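PDB 1YWM: C protein alpha-antigen from Streptococcus agalactiae, which probably contributes to virulence and immunity as a cell-wall-anchored surface protein, of which this chain is the N-terminal domain. Local coordinates for residues Phe71-Thr75 with Lys76-Asp80. Residues are numbered along the deposited sequence; the frame is centred on the assembly and turned at random.
Sequences FRQGT and KYYGD
R72 and Y77 meet on one face of a tight beta hairpin, the arginine lying over the tyrosine ring. CG of R72 stands anti to the backbone N (chi1 174°) and the chain then bends at chi2 (76°), which carries CD and the guanidinium across to the neighbouring strand. CD makes a CH-pi contact 4.0 Å from the centroid of the Y77 ring, and CZ, 4.5 Å from the same centroid, adds a cation-pi interaction. The two planes are not stacked flat but inclined by 52°, so that NH1 dips toward the ring and comes within 3.3 Å of Y77 CE2. One face of the guanidinium also lies over T75 C and K76 N at the end of the turn, both set toward its margin.

The other face of the hairpin carries F71, Q73, K76 and Y78. CB of F71 sits at the edge of the Y78 ring, 4.1 Å from Y78 CB, while the phenyl group itself is buried against L92 and L118. Q73, extended, brings OE1 to 4.0 Å from Y78 CE1 with its amide nearly perpendicular to the ring; its NE2 is hydrogen-bonded to S86 O.

F71 and Y78 exchange two backbone hydrogen bonds, and Q73 and K76 two more, of which K76 N to Q73 O closes the type II' turn through G74 and T75. At the rim of the domain's beta sandwich, strand 76-78 thus continues the sheet beyond strand 66-73. Chemically, the F71 face is mixed, F71 buried but Q73 and Y78 partly exposed; on the more solvent-facing R72 side the ring probably steadies the arginine's charge without a salt bridge between the two strands.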
loop_
_atom_site.group_PDB
_atom_site.type_symbol
_atom_site.label_atom_id
_atom_site.label_comp_id
_atom_site.label_asym_id
_atom_site.label_seq_id
_atom_site.Cartn_x
_atom_site.Cartn_y
_atom_site.Cartn_z
ATOM N N PHE A 71 16.699 1.409 -3.187
ATOM C CA PHE A 71 16.061 1.751 -1.917
ATOM C C PHE A 71 17.154 1.896 -0.867
ATOM O O PHE A 71 18.164 1.178 -0.898
ATOM C CB PHE A 71 15.116 0.606 -1.466
ATOM C CG PHE A 71 13.910 0.414 -2.350
ATOM C CD1 PHE A 71 13.827 -0.675 -3.214
ATOM C CD2 PHE A 71 12.829 1.292 -2.282
ATOM C CE1 PHE A 71 12.693 -0.890 -4.017
ATOM C CE2 PHE A 71 11.690 1.099 -3.103
ATOM C CZ PHE A 71 11.624 -0.000 -3.960
ATOM N N ARG A 72 16.940 2.796 0.083
ATOM C CA ARG A 72 17.790 2.856 1.257
ATOM C C ARG A 72 16.852 2.743 2.455
ATOM O O ARG A 72 15.904 3.532 2.571
ATOM C CB ARG A 72 18.459 4.228 1.294
ATOM C CG ARG A 72 19.250 4.457 2.549
ATOM C CD ARG A 72 20.533 3.731 2.544
ATOM N NE ARG A 72 21.318 3.945 3.758
ATOM C CZ ARG A 72 22.423 3.274 4.024
ATOM N NH1 ARG A 72 22.889 2.396 3.127
ATOM N NH2 ARG A 72 23.093 3.498 5.168
ATOM N N GLN A 73 17.135 1.782 3.321
ATOM C CA GLN A 73 16.348 1.565 4.524
ATOM C C GLN A 73 17.276 1.069 5.611
ATOM O O GLN A 73 18.015 0.112 5.397
ATOM C CB GLN A 73 15.288 0.492 4.266
ATOM C CG GLN A 73 14.380 0.298 5.476
ATOM C CD GLN A 73 13.302 -0.693 5.201
ATOM O OE1 GLN A 73 13.493 -1.627 4.422
ATOM N NE2 GLN A 73 12.159 -0.503 5.839
ATOM N N GLY A 74 17.238 1.700 6.782
ATOM C CA GLY A 74 18.193 1.358 7.821
ATOM C C GLY A 74 19.611 1.644 7.337
ATOM O O GLY A 74 19.889 2.740 6.833
ATOM N N THR A 75 20.483 0.649 7.441
ATOM C CA THR A 75 21.878 0.781 7.008
ATOM C C THR A 75 22.125 0.020 5.713
ATOM O O THR A 75 23.279 -0.331 5.392
ATOM C CB THR A 75 22.834 0.216 8.085
ATOM O OG1 THR A 75 22.503 -1.159 8.312
ATOM C CG2 THR A 75 22.608 0.894 9.443
ATOM N N LYS A 76 21.061 -0.247 4.965
ATOM C CA LYS A 76 21.207 -1.059 3.750
ATOM C C LYS A 76 20.656 -0.414 2.473
ATOM O O LYS A 76 19.670 0.293 2.514
ATOM C CB LYS A 76 20.575 -2.448 3.951
ATOM C CG LYS A 76 21.396 -3.346 4.898
ATOM C CD LYS A 76 21.659 -4.733 4.325
ATOM C CE LYS A 76 23.027 -5.270 4.769
ATOM N NZ LYS A 76 22.964 -6.645 5.374
ATOM N N TYR A 77 21.311 -0.676 1.341
ATOM C CA TYR A 77 20.721 -0.394 0.039
ATOM C C TYR A 77 20.118 -1.668 -0.537
ATOM O O TYR A 77 20.647 -2.756 -0.316
ATOM C CB TYR A 77 21.802 0.070 -0.930
ATOM C CG TYR A 77 22.427 1.410 -0.613
ATOM C CD1 TYR A 77 21.742 2.603 -0.870
ATOM C CD2 TYR A 77 23.737 1.482 -0.134
ATOM C CE1 TYR A 77 22.349 3.835 -0.602
ATOM C CE2 TYR A 77 24.342 2.706 0.143
ATOM C CZ TYR A 77 23.641 3.867 -0.087
ATOM O OH TYR A 77 24.238 5.085 0.162
ATOM N N TYR A 78 19.027 -1.521 -1.277
ATOM C CA TYR A 78 18.380 -2.647 -1.928
ATOM C C TYR A 78 18.110 -2.288 -3.356
ATOM O O TYR A 78 17.525 -1.247 -3.633
ATOM C CB TYR A 78 17.036 -3.004 -1.280
ATOM C CG TYR A 78 17.150 -3.419 0.164
ATOM C CD1 TYR A 78 16.688 -2.578 1.167
ATOM C CD2 TYR A 78 17.736 -4.647 0.531
ATOM C CE1 TYR A 78 16.788 -2.932 2.493
ATOM C CE2 TYR A 78 17.851 -5.011 1.861
ATOM C CZ TYR A 78 17.361 -4.146 2.835
ATOM O OH TYR A 78 17.457 -4.457 4.160
ATOM N N GLY A 79 18.519 -3.183 -4.245
ATOM C CA GLY A 79 18.320 -3.033 -5.677
ATOM C C GLY A 79 17.137 -3.805 -6.238
ATOM O O GLY A 79 16.846 -3.706 -7.435
ATOM N N ASP A 80 16.442 -4.562 -5.377
ATOM C CA ASP A 80 15.309 -5.382 -5.815
ATOM C C ASP A 80 14.196 -5.168 -4.811
ATOM O O ASP A 80 14.397 -5.447 -3.635
ATOM C CB ASP A 80 15.712 -6.853 -5.778
ATOM C CG ASP A 80 14.600 -7.804 -6.227
ATOM O OD1 ASP A 80 13.510 -7.363 -6.670
ATOM O OD2 ASP A 80 14.762 -9.041 -6.167
#